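Local atomic coordinates of periplasmic oligopeptide-binding protein (Burkholderia pseudomallei, PDB entry 3ZS6), a protein that probably binds oligopeptides in the periplasm and hands them to an ABC transporter for uptake into the cell. Residues Arg41-Ala44 and Val48-Gly51; Thr221-Tyr226 and Lys247-Glu252; Ile290-Ile295 and Pro471-Ser476; Asp332-Leu337 and Thr374-Thr379; Asp412-Phe417 and Ser438-Ala443. All coordinates share one frame; numbering follows the deposited sequence. Where two conformers were deposited one is given.

Along the chain, contacts 1 and 2 close in turn, whereas contacts 4 and 5 are nested, one after the other, inside the long loop that contact 3 closes. Contact 1 lies at the edge of a five-stranded antiparallel sheet, on the far side of the molecular centre from contact 4, their centres about 48 Å apart. Strand 470-480 supplies one side of contact 3 and backs contact 2, about 21 Å away between centres; helix 359-376 touches contact 3 and ends in contact 4. Contacts 2, 3 and 4 are thus linked through a shared strand and a shared helix, a worked example of elements serving several contacts, while contact 1 belongs to another sheet.

Contact 1 (Arg41-Ala44 and Val48-Gly51); sequences RIDA and VVPG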
# COMPACT_ATOMS: atom_id res chain seq x y z
N ARG A 41 4.53 -15.81 3.23
CA ARG A 41 3.21 -15.31 2.87
C ARG A 41 2.54 -14.69 4.09
O ARG A 41 2.89 -15.01 5.23
CB ARG A 41 2.29 -16.45 2.38
CG ARG A 41 2.73 -17.20 1.14
CD ARG A 41 1.54 -17.97 0.53
NE ARG A 41 0.83 -18.78 1.53
CZ ARG A 41 -0.42 -18.54 1.95
NH1 ARG A 41 -1.12 -17.52 1.46
NH2 ARG A 41 -0.96 -19.34 2.87
N ILE A 42 1.55 -13.83 3.86
CA ILE A 42 0.66 -13.38 4.93
C ILE A 42 -0.65 -14.15 4.79
O ILE A 42 -1.29 -14.07 3.74
CB ILE A 42 0.33 -11.89 4.85
CG1 ILE A 42 1.62 -11.06 4.83
CG2 ILE A 42 -0.61 -11.48 6.00
CD1 ILE A 42 2.55 -11.33 6.04
N ASP A 43 -1.03 -14.90 5.82
CA ASP A 43 -2.22 -15.74 5.71
C ASP A 43 -3.50 -14.99 6.09
O ASP A 43 -3.48 -13.77 6.29
CB ASP A 43 -2.08 -17.06 6.50
CG ASP A 43 -2.30 -16.90 8.01
OD1 ASP A 43 -2.77 -15.83 8.47
OD2 ASP A 43 -2.02 -17.88 8.74
N ALA A 44 -4.61 -15.71 6.18
CA ALA A 44 -5.90 -15.05 6.34
C ALA A 44 -5.99 -14.28 7.65
O ALA A 44 -6.71 -13.29 7.75
CB ALA A 44 -7.03 -16.06 6.23
N VAL A 48 2.53 -14.20 9.45
CA VAL A 48 3.58 -14.48 8.48
C VAL A 48 3.84 -15.98 8.48
O VAL A 48 4.24 -16.53 9.50
CB VAL A 48 4.89 -13.75 8.84
CG1 VAL A 48 5.92 -13.93 7.73
CG2 VAL A 48 4.63 -12.27 9.07
N VAL A 49 3.60 -16.64 7.35
CA VAL A 49 3.77 -18.10 7.27
C VAL A 49 4.71 -18.49 6.13
O VAL A 49 4.99 -17.67 5.25
CB VAL A 49 2.42 -18.84 7.06
CG1 VAL A 49 1.46 -18.55 8.22
CG2 VAL A 49 1.80 -18.44 5.73
N PRO A 50 5.21 -19.74 6.14
CA PRO A 50 6.12 -20.22 5.09
C PRO A 50 5.56 -20.07 3.68
O PRO A 50 4.41 -20.43 3.44
CB PRO A 50 6.29 -21.71 5.43
CG PRO A 50 6.06 -21.79 6.91
CD PRO A 50 4.98 -20.75 7.19
N GLY A 51 6.37 -19.52 2.78
CA GLY A 51 6.06 -19.49 1.36
C GLY A 51 6.95 -20.49 0.64
O GLY A 51 6.86 -21.70 0.89
O HOH W 1 2.55 -20.94 1.30
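Arg41 and Val49 hold the two strands of a beta hairpin together through their backbones. They form an antiparallel hydrogen-bonded pair: Arg41 N gives its hydrogen to Val49 O at 2.8 Å, and Val49 N returns the favour to Arg41 O, also at 2.8 Å and nearly straight (170° at the hydrogen). The next pair, Ile42 with Val48, is non-hydrogen-bonded, and Val48 CA adds a CH contact to Arg41 O.

The side-chain contacts divide between the two faces of the sheet. On one, Ile42 CD1 meets Val48 CG2 at 3.8 Å. On the other, Val49 spreads its two methyls: CG2 lies against Arg41 CB at 3.9 Å, while the carboxylate oxygen Asp43 OD2 merely packs crosswise against CG1 at 3.6 Å, without a hydrogen bond.

Polar groups complete the hairpin. A water accepts from Arg41 NE at 2.8 Å and donates to Pro50 O at 2.9 Å, tying the bent arginine chain to the partner strand, while Arg41 NH2 makes a salt bridge with Asp501. With Asp43 CG between the backbone N and the carbonyl carbon (chi1 79°), OD1 is carried forward over the connecting loop to bond Ser45 OG and Ala47 N, which should stiffen the turn.

Strand 40-42 is an outermost strand of an antiparallel five-stranded sheet; strand 48-60 lies next to it and pairs in turn with strand 63-68. The hairpin is extended by a backbone bond between Gly51 and Leu39, and Arg69, just after strand 63-68, donates to Gly51 O.

Contact 2 (Thr221-Tyr226 and Lys247-Glu252); sequences TALRMY and KQFGKE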
# COMPACT_ATOMS: atom_id res chain seq x y z
N THR A 221 -22.05 0.70 -7.93
CA THR A 221 -22.15 -0.31 -8.98
C THR A 221 -21.66 -1.66 -8.44
O THR A 221 -22.25 -2.71 -8.71
CB THR A 221 -21.31 0.07 -10.21
OG1 THR A 221 -21.89 1.21 -10.85
CG2 THR A 221 -21.23 -1.08 -11.20
N ALA A 222 -20.57 -1.63 -7.67
CA ALA A 222 -20.05 -2.84 -7.03
C ALA A 222 -21.10 -3.46 -6.12
O ALA A 222 -21.27 -4.68 -6.08
CB ALA A 222 -18.79 -2.52 -6.23
N LEU A 223 -21.81 -2.60 -5.39
CA LEU A 223 -22.86 -3.05 -4.46
C LEU A 223 -24.00 -3.74 -5.21
O LEU A 223 -24.48 -4.80 -4.80
CB LEU A 223 -23.39 -1.87 -3.64
CG LEU A 223 -24.50 -2.12 -2.62
CD1 LEU A 223 -24.08 -3.18 -1.62
CD2 LEU A 223 -24.87 -0.83 -1.90
N ARG A 224 -24.43 -3.13 -6.31
CA ARG A 224 -25.46 -3.69 -7.15
C ARG A 224 -25.07 -5.08 -7.63
O ARG A 224 -25.88 -6.01 -7.61
CB ARG A 224 -25.70 -2.80 -8.37
CG ARG A 224 -26.35 -1.46 -8.07
CD ARG A 224 -26.68 -0.74 -9.39
NE ARG A 224 -27.31 0.56 -9.19
CZ ARG A 224 -27.85 1.28 -10.17
NH1 ARG A 224 -27.84 0.82 -11.41
NH2 ARG A 224 -28.40 2.46 -9.90
N MET A 225 -23.83 -5.22 -8.08
CA MET A 225 -23.36 -6.51 -8.57
C MET A 225 -23.28 -7.54 -7.45
O MET A 225 -23.52 -8.73 -7.67
CB MET A 225 -22.01 -6.36 -9.27
CG MET A 225 -22.10 -5.71 -10.65
SD MET A 225 -20.48 -5.31 -11.35
CE MET A 225 -19.98 -3.97 -10.30
N TYR A 226 -22.91 -7.10 -6.26
CA TYR A 226 -22.82 -8.00 -5.12
C TYR A 226 -24.23 -8.51 -4.83
O TYR A 226 -24.45 -9.72 -4.69
CB TYR A 226 -22.24 -7.27 -3.92
CG TYR A 226 -22.14 -8.09 -2.66
CD1 TYR A 226 -23.21 -8.21 -1.80
CD2 TYR A 226 -20.94 -8.72 -2.31
CE1 TYR A 226 -23.12 -8.96 -0.62
CE2 TYR A 226 -20.83 -9.47 -1.14
CZ TYR A 226 -21.93 -9.59 -0.31
OH TYR A 226 -21.84 -10.31 0.85
N LYS A 247 -28.04 -3.24 7.73
CA LYS A 247 -29.37 -3.77 7.96
C LYS A 247 -29.69 -4.85 6.96
O LYS A 247 -30.27 -5.88 7.30
CB LYS A 247 -30.40 -2.64 7.87
CG LYS A 247 -31.84 -3.09 8.06
CD LYS A 247 -32.79 -2.14 7.35
CE LYS A 247 -32.43 -0.68 7.63
NZ LYS A 247 -32.88 0.23 6.54
N GLN A 248 -29.31 -4.62 5.71
CA GLN A 248 -29.62 -5.55 4.62
C GLN A 248 -28.71 -6.78 4.58
O GLN A 248 -29.17 -7.87 4.27
CB GLN A 248 -29.57 -4.84 3.26
CG GLN A 248 -29.92 -5.77 2.09
CD GLN A 248 -30.04 -5.03 0.76
OE1 GLN A 248 -29.83 -3.82 0.69
NE2 GLN A 248 -30.37 -5.77 -0.30
N PHE A 249 -27.42 -6.60 4.87
CA PHE A 249 -26.47 -7.69 4.66
C PHE A 249 -25.89 -8.27 5.96
O PHE A 249 -25.21 -9.30 5.94
CB PHE A 249 -25.34 -7.24 3.71
CG PHE A 249 -25.82 -6.90 2.33
CD1 PHE A 249 -26.12 -7.90 1.42
CD2 PHE A 249 -25.99 -5.57 1.94
CE1 PHE A 249 -26.58 -7.59 0.14
CE2 PHE A 249 -26.43 -5.26 0.67
CZ PHE A 249 -26.73 -6.27 -0.23
N GLY A 250 -26.16 -7.60 7.07
CA GLY A 250 -25.74 -8.05 8.38
C GLY A 250 -24.26 -8.38 8.48
O GLY A 250 -23.41 -7.54 8.18
N LYS A 251 -23.97 -9.61 8.88
CA LYS A 251 -22.60 -10.03 9.16
C LYS A 251 -21.75 -10.24 7.92
O LYS A 251 -20.54 -10.44 8.03
CB LYS A 251 -22.60 -11.29 10.06
CG LYS A 251 -23.16 -11.05 11.47
CD LYS A 251 -23.11 -12.32 12.31
CE LYS A 251 -24.08 -12.28 13.50
NZ LYS A 251 -24.19 -13.61 14.17
N GLU A 252 -22.36 -10.22 6.74
CA GLU A 252 -21.57 -10.19 5.51
C GLU A 252 -20.73 -8.92 5.45
O GLU A 252 -19.68 -8.86 4.79
CB GLU A 252 -22.47 -10.32 4.27
CG GLU A 252 -23.25 -11.63 4.24
CD GLU A 252 -24.09 -11.80 2.99
OE1 GLU A 252 -24.12 -10.87 2.15
OE2 GLU A 252 -24.72 -12.88 2.84
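Tyr226 points the edge of its ring at the face of Phe249, a T-shaped (edge-to-face) pair with centroids 5.4 Å apart and planes at 83°. The meeting edge is the CD1-CE1 side of the tyrosine, whose CE1 comes to 3.8 Å from Phe249 CD1. Glu252 OE1 also lies at the edge of the tyrosine ring, near its plane. Phe249 has the CG of its own neighbour Gln248 over one face, displaced toward the rim, and Leu223 CD1 approaches its CE2 obliquely at 3.9 Å.

The polar tie is a short one. In one of the two conformers modelled for Glu252, Tyr226 OH donates to Glu252 OE1 at 2.7 Å, reaching it from above the carboxylate plane, 55° out of it. The other carboxylate oxygen is bonded to Ser483 OG, so in this conformer each end of the carboxylate has a hydroxyl partner. Tyrosine reaches this far because its CG is anti to the backbone N (chi1 179°), which carries the ring out from its helix.

Gly250, with positive phi, is the first residue after the helix to leave helical angles, and the chain then enters a short 3-10 segment in which Glu252 N is bonded to Phe249 O. The turn puts the phenylalanine and the glutamate on the same tyrosine.

Lys482, just beyond strand 470-480, makes a cation-pi contact with the tyrosine. Behind the contact runs that strand itself, whose Leu480 touches Leu223, Tyr226 and Phe249 alike, so helices 219-227 and 242-249 are joined both to each other and to the strand.

Contact 3 (Ile290-Ile295 and Pro471-Ser476); sequences ILTSKI and PLFQYS
Phe473, which meets Leu291 and Thr292 of a neighbouring helix, belongs to a classic beta bulge: it and Leu472 both face Tyr262 on the adjoining strand. The motif lies in strand 470-480 of the large mixed sheet, which pairs with strands 253-258, 260-266 and 301-302 and on which helix 288-296 packs. The helix has its own irregularity, a wider pi-type turn at 291-295. Its axis passes 9.3 Å from that of the strand, and the two directions differ by 50°.

No hydrogen bond crosses between the segments, so packing carries the contact. Leu291 does most of the work on the helix side. Its CG stands anti to the backbone N (chi1 177°), which sends CD2 forward to the edge of the phenylalanine ring, in its plane, at 3.8 Å from Phe473 CD2. The same methyl lies 4.2 Å from Leu472 CB, so it bears on both residues of the bulge. The two side chains Leu291 and Phe473 cross at about a right angle, and all four touching residues are buried.

The ring of Phe473 is also stacked with Tyr262, while Phe367 of helix 359-376 touches Leu291; the contact is therefore one part of a larger apolar layer between helices and sheet. Two residues further along the strand, Tyr475 packs on an apolar side chain of the bound peptide, so the strand that carries this packing also reaches the ligand.

Thr292 divides its branches by character: OG1 bonds back to Arg288 O one turn earlier, whereas its methyl CG2 slides alongside the phenylalanine and rests 3.8 Å from Phe473 CB.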
# COMPACT_ATOMS: atom_id res chain seq x y z
N ILE A 290 -16.48 16.10 11.07
CA ILE A 290 -17.61 16.14 10.15
C ILE A 290 -17.39 15.21 8.96
O ILE A 290 -18.30 14.50 8.53
CB ILE A 290 -17.86 17.58 9.65
CG1 ILE A 290 -18.33 18.47 10.81
CG2 ILE A 290 -18.90 17.58 8.55
CD1 ILE A 290 -18.42 19.93 10.45
N LEU A 291 -16.17 15.22 8.43
CA LEU A 291 -15.80 14.36 7.31
C LEU A 291 -16.15 12.90 7.62
O LEU A 291 -16.81 12.24 6.83
CB LEU A 291 -14.31 14.50 6.99
CG LEU A 291 -13.76 13.59 5.88
CD1 LEU A 291 -14.61 13.67 4.62
CD2 LEU A 291 -12.30 13.92 5.57
N THR A 292 -15.71 12.42 8.77
CA THR A 292 -15.89 11.02 9.12
C THR A 292 -17.30 10.67 9.61
O THR A 292 -17.86 9.63 9.23
CB THR A 292 -14.85 10.54 10.15
OG1 THR A 292 -14.87 11.41 11.28
CG2 THR A 292 -13.45 10.54 9.53
N SER A 293 -17.89 11.53 10.42
CA SER A 293 -19.19 11.24 11.01
C SER A 293 -20.34 11.43 10.02
O SER A 293 -21.35 10.74 10.09
CB SER A 293 -19.43 12.08 12.26
OG SER A 293 -19.58 13.46 11.94
N LYS A 294 -20.17 12.37 9.09
CA LYS A 294 -21.26 12.74 8.19
C LYS A 294 -21.07 12.34 6.73
O LYS A 294 -22.05 12.19 5.99
CB LYS A 294 -21.51 14.25 8.25
CG LYS A 294 -21.90 14.76 9.64
CD LYS A 294 -22.23 16.24 9.59
CE LYS A 294 -22.51 16.82 10.97
NZ LYS A 294 -22.67 18.30 10.93
N ILE A 295 -19.83 12.19 6.29
CA ILE A 295 -19.58 11.87 4.88
C ILE A 295 -19.18 10.40 4.66
O ILE A 295 -19.85 9.68 3.92
CB ILE A 295 -18.52 12.79 4.26
CG1 ILE A 295 -18.85 14.26 4.55
CG2 ILE A 295 -18.43 12.56 2.77
CD1 ILE A 295 -20.19 14.69 4.02
N PRO A 471 -2.90 14.43 6.17
CA PRO A 471 -3.63 13.25 6.64
C PRO A 471 -5.07 13.61 6.96
O PRO A 471 -5.32 14.67 7.53
CB PRO A 471 -2.89 12.87 7.93
CG PRO A 471 -1.49 13.39 7.70
CD PRO A 471 -1.70 14.70 6.98
N LEU A 472 -6.00 12.72 6.62
CA LEU A 472 -7.42 12.96 6.83
C LEU A 472 -8.05 11.98 7.83
O LEU A 472 -8.67 12.39 8.80
CB LEU A 472 -8.19 12.92 5.50
CG LEU A 472 -7.85 14.03 4.51
CD1 LEU A 472 -8.63 13.87 3.21
CD2 LEU A 472 -8.12 15.40 5.14
N PHE A 473 -7.90 10.68 7.57
CA PHE A 473 -8.44 9.68 8.48
C PHE A 473 -7.82 8.31 8.26
O PHE A 473 -7.13 8.07 7.27
CB PHE A 473 -9.97 9.60 8.36
CG PHE A 473 -10.45 9.37 6.96
CD1 PHE A 473 -10.45 8.10 6.42
CD2 PHE A 473 -10.91 10.43 6.18
CE1 PHE A 473 -10.89 7.87 5.12
CE2 PHE A 473 -11.36 10.22 4.88
CZ PHE A 473 -11.34 8.93 4.35
N GLN A 474 -8.07 7.42 9.22
CA GLN A 474 -7.63 6.04 9.11
C GLN A 474 -8.65 5.27 8.29
O GLN A 474 -9.85 5.36 8.55
CB GLN A 474 -7.50 5.42 10.50
CG GLN A 474 -6.99 3.98 10.49
CD GLN A 474 -6.74 3.45 11.89
OE1 GLN A 474 -6.91 4.18 12.87
NE2 GLN A 474 -6.33 2.19 11.99
N TYR A 475 -8.18 4.53 7.29
CA TYR A 475 -9.07 3.70 6.47
C TYR A 475 -9.89 2.72 7.30
O TYR A 475 -9.40 2.15 8.27
CB TYR A 475 -8.27 2.87 5.45
CG TYR A 475 -7.97 3.57 4.15
CD1 TYR A 475 -6.80 4.30 3.99
CD2 TYR A 475 -8.83 3.47 3.06
CE1 TYR A 475 -6.50 4.93 2.79
CE2 TYR A 475 -8.54 4.10 1.86
CZ TYR A 475 -7.37 4.83 1.73
OH TYR A 475 -7.08 5.45 0.54
N SER A 476 -11.15 2.55 6.90
CA SER A 476 -12.01 1.50 7.43
C SER A 476 -11.90 0.26 6.54
O SER A 476 -11.86 0.38 5.32
CB SER A 476 -13.45 1.99 7.48
OG SER A 476 -14.36 0.92 7.58

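Contact 4 (Asp332-Leu337 and Thr374-Thr379); sequences DYAKNL and TKLGVT
Leu376 has more surface buried here than any other residue, and a single methyl does its work: CD2 fits against two consecutive residues of the facing helix. Ala334 CB lies 3.8 Å from Leu376 CD2, a buried apolar touch, and Lys335 CG comes to the same methyl, also at 3.8 Å.

Lys335 therefore contributes with its aliphatic part. Its CG and CD pass over the end of the other helix, CG lying 3.9 Å from Lys375 O, while a bend at chi3 (-73°) turns the rest of the chain. Lysine and leucine side chains cross at an angle, and no hydrogen bond joins the segments; the closest CA atoms, those of Lys335 and Leu376, are 6.1 Å apart.

Lys375 is turned otherwise: its ammonium makes a salt bridge with Glu371 and reaches Val285 O. Beneath Ala334, helix 276-285 closes the apolar side with Met284 and Val285.

Gly377, with positive phi, ends helix 359-376 and lets the chain turn into strand 379-385, which runs parallel to strand 350-356. The contact thus packs helix 327-340 on the helix of a beta-alpha-beta crossover.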
# COMPACT_ATOMS: atom_id res chain seq x y z
N ASP A 332 -8.91 31.50 11.96
CA ASP A 332 -8.14 32.72 12.17
C ASP A 332 -6.63 32.47 12.08
O ASP A 332 -5.90 33.17 11.39
CB ASP A 332 -8.46 33.33 13.54
CG ASP A 332 -9.81 34.01 13.58
OD1 ASP A 332 -10.20 34.60 12.54
OD2 ASP A 332 -10.48 33.96 14.63
N TYR A 333 -6.17 31.46 12.81
CA TYR A 333 -4.76 31.11 12.79
C TYR A 333 -4.32 30.78 11.36
O TYR A 333 -3.27 31.22 10.90
CB TYR A 333 -4.50 29.95 13.74
CG TYR A 333 -3.04 29.68 14.05
CD1 TYR A 333 -2.25 28.96 13.16
CD2 TYR A 333 -2.46 30.14 15.23
CE1 TYR A 333 -0.92 28.71 13.43
CE2 TYR A 333 -1.12 29.89 15.51
CZ TYR A 333 -0.36 29.18 14.60
OH TYR A 333 0.97 28.92 14.85
N ALA A 334 -5.14 30.00 10.65
CA ALA A 334 -4.77 29.56 9.30
C ALA A 334 -4.73 30.72 8.30
O ALA A 334 -3.82 30.81 7.47
CB ALA A 334 -5.72 28.44 8.82
N LYS A 335 -5.72 31.60 8.38
CA LYS A 335 -5.73 32.81 7.54
C LYS A 335 -4.48 33.67 7.79
O LYS A 335 -3.91 34.23 6.85
CB LYS A 335 -7.00 33.63 7.75
CG LYS A 335 -8.20 33.12 6.96
CD LYS A 335 -9.40 34.05 7.07
CE LYS A 335 -10.05 33.97 8.44
NZ LYS A 335 -11.26 34.84 8.51
N ASN A 336 -4.07 33.77 9.04
CA ASN A 336 -2.87 34.52 9.39
C ASN A 336 -1.61 33.85 8.82
O ASN A 336 -0.66 34.52 8.41
CB ASN A 336 -2.76 34.66 10.91
CG ASN A 336 -1.97 35.89 11.33
OD1 ASN A 336 -0.76 35.81 11.57
ND2 ASN A 336 -2.65 37.02 11.42
N LEU A 337 -1.61 32.52 8.80
CA LEU A 337 -0.51 31.79 8.19
C LEU A 337 -0.40 32.15 6.71
O LEU A 337 0.69 32.39 6.20
CB LEU A 337 -0.70 30.28 8.35
CG LEU A 337 -0.45 29.71 9.75
CD1 LEU A 337 -0.80 28.21 9.78
CD2 LEU A 337 0.99 29.94 10.18
N THR A 374 -14.77 28.33 1.71
CA THR A 374 -15.52 29.09 2.71
C THR A 374 -14.67 29.55 3.90
O THR A 374 -14.98 30.57 4.52
CB THR A 374 -16.73 28.29 3.24
OG1 THR A 374 -16.26 27.10 3.89
CG2 THR A 374 -17.64 27.90 2.09
N LYS A 375 -13.61 28.82 4.21
CA LYS A 375 -12.81 29.16 5.39
C LYS A 375 -11.55 29.96 5.07
O LYS A 375 -11.07 30.72 5.91
CB LYS A 375 -12.46 27.92 6.21
CG LYS A 375 -13.68 27.25 6.85
CD LYS A 375 -13.28 26.02 7.66
CE LYS A 375 -14.50 25.27 8.18
NZ LYS A 375 -14.12 23.97 8.81
N LEU A 376 -11.01 29.80 3.87
CA LEU A 376 -9.75 30.45 3.54
C LEU A 376 -9.83 31.26 2.25
O LEU A 376 -8.92 32.02 1.93
CB LEU A 376 -8.64 29.40 3.40
CG LEU A 376 -8.22 28.63 4.66
CD1 LEU A 376 -7.20 27.57 4.28
CD2 LEU A 376 -7.64 29.58 5.71
N GLY A 377 -10.92 31.09 1.51
CA GLY A 377 -11.04 31.73 0.21
C GLY A 377 -10.05 31.14 -0.77
O GLY A 377 -9.65 31.78 -1.75
N VAL A 378 -9.62 29.90 -0.51
CA VAL A 378 -8.75 29.17 -1.42
C VAL A 378 -9.57 28.35 -2.40
O VAL A 378 -10.50 27.65 -2.00
CB VAL A 378 -7.79 28.24 -0.64
CG1 VAL A 378 -7.11 27.26 -1.58
CG2 VAL A 378 -6.76 29.06 0.12
N THR A 379 -9.24 28.44 -3.68
CA THR A 379 -10.01 27.74 -4.70
C THR A 379 -9.33 26.44 -5.13
O THR A 379 -8.20 26.45 -5.62
CB THR A 379 -10.24 28.63 -5.94
OG1 THR A 379 -10.87 29.86 -5.55
CG2 THR A 379 -11.11 27.92 -6.96

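Contact 5 (Asp412-Phe417 and Ser438-Ala443); sequences DAMTFF and SLVAEA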
# COMPACT_ATOMS: atom_id res chain seq x y z
N ASP A 412 5.07 -2.19 11.14
CA ASP A 412 6.05 -1.38 11.83
C ASP A 412 6.04 0.02 11.26
O ASP A 412 5.78 0.22 10.06
CB ASP A 412 7.45 -1.98 11.73
CG ASP A 412 8.48 -1.15 12.47
OD1 ASP A 412 8.48 -1.19 13.72
OD2 ASP A 412 9.27 -0.44 11.81
N ALA A 413 6.33 1.00 12.10
CA ALA A 413 6.25 2.41 11.70
C ALA A 413 7.10 2.72 10.46
O ALA A 413 6.81 3.68 9.75
CB ALA A 413 6.64 3.32 12.86
N MET A 414 8.13 1.92 10.22
CA MET A 414 9.03 2.17 9.10
C MET A 414 8.31 2.22 7.74
O MET A 414 8.74 2.93 6.84
CB MET A 414 10.16 1.13 9.05
CG MET A 414 11.32 1.39 10.03
SD MET A 414 12.05 3.05 9.91
CE MET A 414 12.91 2.97 8.35
N THR A 415 7.23 1.47 7.60
CA THR A 415 6.52 1.45 6.31
C THR A 415 5.96 2.84 5.96
O THR A 415 5.89 3.21 4.79
CB THR A 415 5.41 0.39 6.25
OG1 THR A 415 4.81 0.39 4.95
CG2 THR A 415 4.34 0.64 7.31
N PHE A 416 5.59 3.60 6.98
CA PHE A 416 5.03 4.93 6.74
C PHE A 416 6.14 5.96 6.50
O PHE A 416 5.95 6.94 5.76
CB PHE A 416 4.10 5.34 7.89
CG PHE A 416 2.81 4.56 7.91
CD1 PHE A 416 1.78 4.86 7.03
CD2 PHE A 416 2.64 3.50 8.79
CE1 PHE A 416 0.59 4.14 7.04
CE2 PHE A 416 1.45 2.77 8.80
CZ PHE A 416 0.43 3.09 7.92
N PHE A 417 7.31 5.72 7.09
CA PHE A 417 8.46 6.57 6.81
C PHE A 417 8.89 6.50 5.33
O PHE A 417 9.54 7.42 4.84
CB PHE A 417 9.64 6.26 7.75
CG PHE A 417 9.53 6.93 9.11
CD1 PHE A 417 9.70 8.30 9.24
CD2 PHE A 417 9.30 6.18 10.26
CE1 PHE A 417 9.60 8.92 10.49
CE2 PHE A 417 9.21 6.78 11.51
CZ PHE A 417 9.35 8.16 11.63
N SER A 438 17.95 11.37 9.97
CA SER A 438 19.02 10.96 10.88
C SER A 438 18.44 10.40 12.17
O SER A 438 18.99 9.46 12.75
CB SER A 438 19.99 12.12 11.18
OG SER A 438 19.59 12.86 12.31
N LEU A 439 17.32 10.96 12.62
CA LEU A 439 16.62 10.43 13.78
C LEU A 439 16.15 8.99 13.54
O LEU A 439 16.23 8.14 14.43
CB LEU A 439 15.43 11.32 14.17
CG LEU A 439 15.76 12.65 14.86
CD1 LEU A 439 14.50 13.46 15.11
CD2 LEU A 439 16.53 12.42 16.16
N VAL A 440 15.68 8.71 12.32
CA VAL A 440 15.24 7.36 11.99
C VAL A 440 16.42 6.38 11.99
O VAL A 440 16.33 5.28 12.56
CB VAL A 440 14.55 7.30 10.62
CG1 VAL A 440 14.38 5.84 10.17
CG2 VAL A 440 13.21 8.03 10.67
N ALA A 441 17.52 6.77 11.35
CA ALA A 441 18.70 5.93 11.29
C ALA A 441 19.21 5.62 12.70
O ALA A 441 19.64 4.50 12.99
CB ALA A 441 19.79 6.60 10.46
N GLU A 442 19.15 6.63 13.56
CA GLU A 442 19.53 6.47 14.96
C GLU A 442 18.60 5.48 15.67
O GLU A 442 19.07 4.55 16.34
CB GLU A 442 19.52 7.82 15.67
CG GLU A 442 19.91 7.74 17.13
CD GLU A 442 20.25 9.10 17.72
OE1 GLU A 442 19.47 10.06 17.53
OE2 GLU A 442 21.31 9.21 18.37
N ALA A 443 17.30 5.67 15.51
CA ALA A 443 16.31 4.78 16.12
C ALA A 443 16.58 3.32 15.76
O ALA A 443 16.36 2.42 16.57
CB ALA A 443 14.90 5.17 15.70
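Val440 is the whole of the segment 438-443 side of this contact, and it is gripped between Met414 and Phe417. Its two methyls have different partners. CG2 sits over one face of the Phe417 ring, 3.8 Å from the centroid and 15° off the ring normal, a CH-pi contact whose nearest ring atom is Phe417 CE1 at 3.7 Å. CG1 turns to the methionine, meeting Met414 SD at 3.6 Å and its CE at 3.7 Å, the two side chains reaching tip to tip.

The methionine gets there by folding: bends at chi2 (-53°) and chi3 (-71°) curl its thioether over toward the valine. All three side chains are buried, and no hydrogen bond joins the segments, so packing alone carries the contact between them.

The other side of helix 434-443 is different in kind. Ser438, Ala441 and Glu442 are exposed, the alanine CB pointing away from the facing segment, and apart from the valine no residue of 438-443 touches segment 412-417.

Segment 412-417 is itself only loosely helical, with a weak bond from Phe417 N to Ala413 O, but its start is secured: Asp412 OD2 accepts from Met414 N at 3.1 Å, a capping bond, and makes a salt bridge with Arg452. The capping bond probably steadies the backbone at Met414.

Helix 449-464 flanks both parts, its Arg452 touching Met414 and its Leu455 and Leu456 lying against Ala443; on the far side, Phe416 meets Trp406 of strand 401-407, so the short helix 414-417 lies between the mixed sheet and helix 434-443.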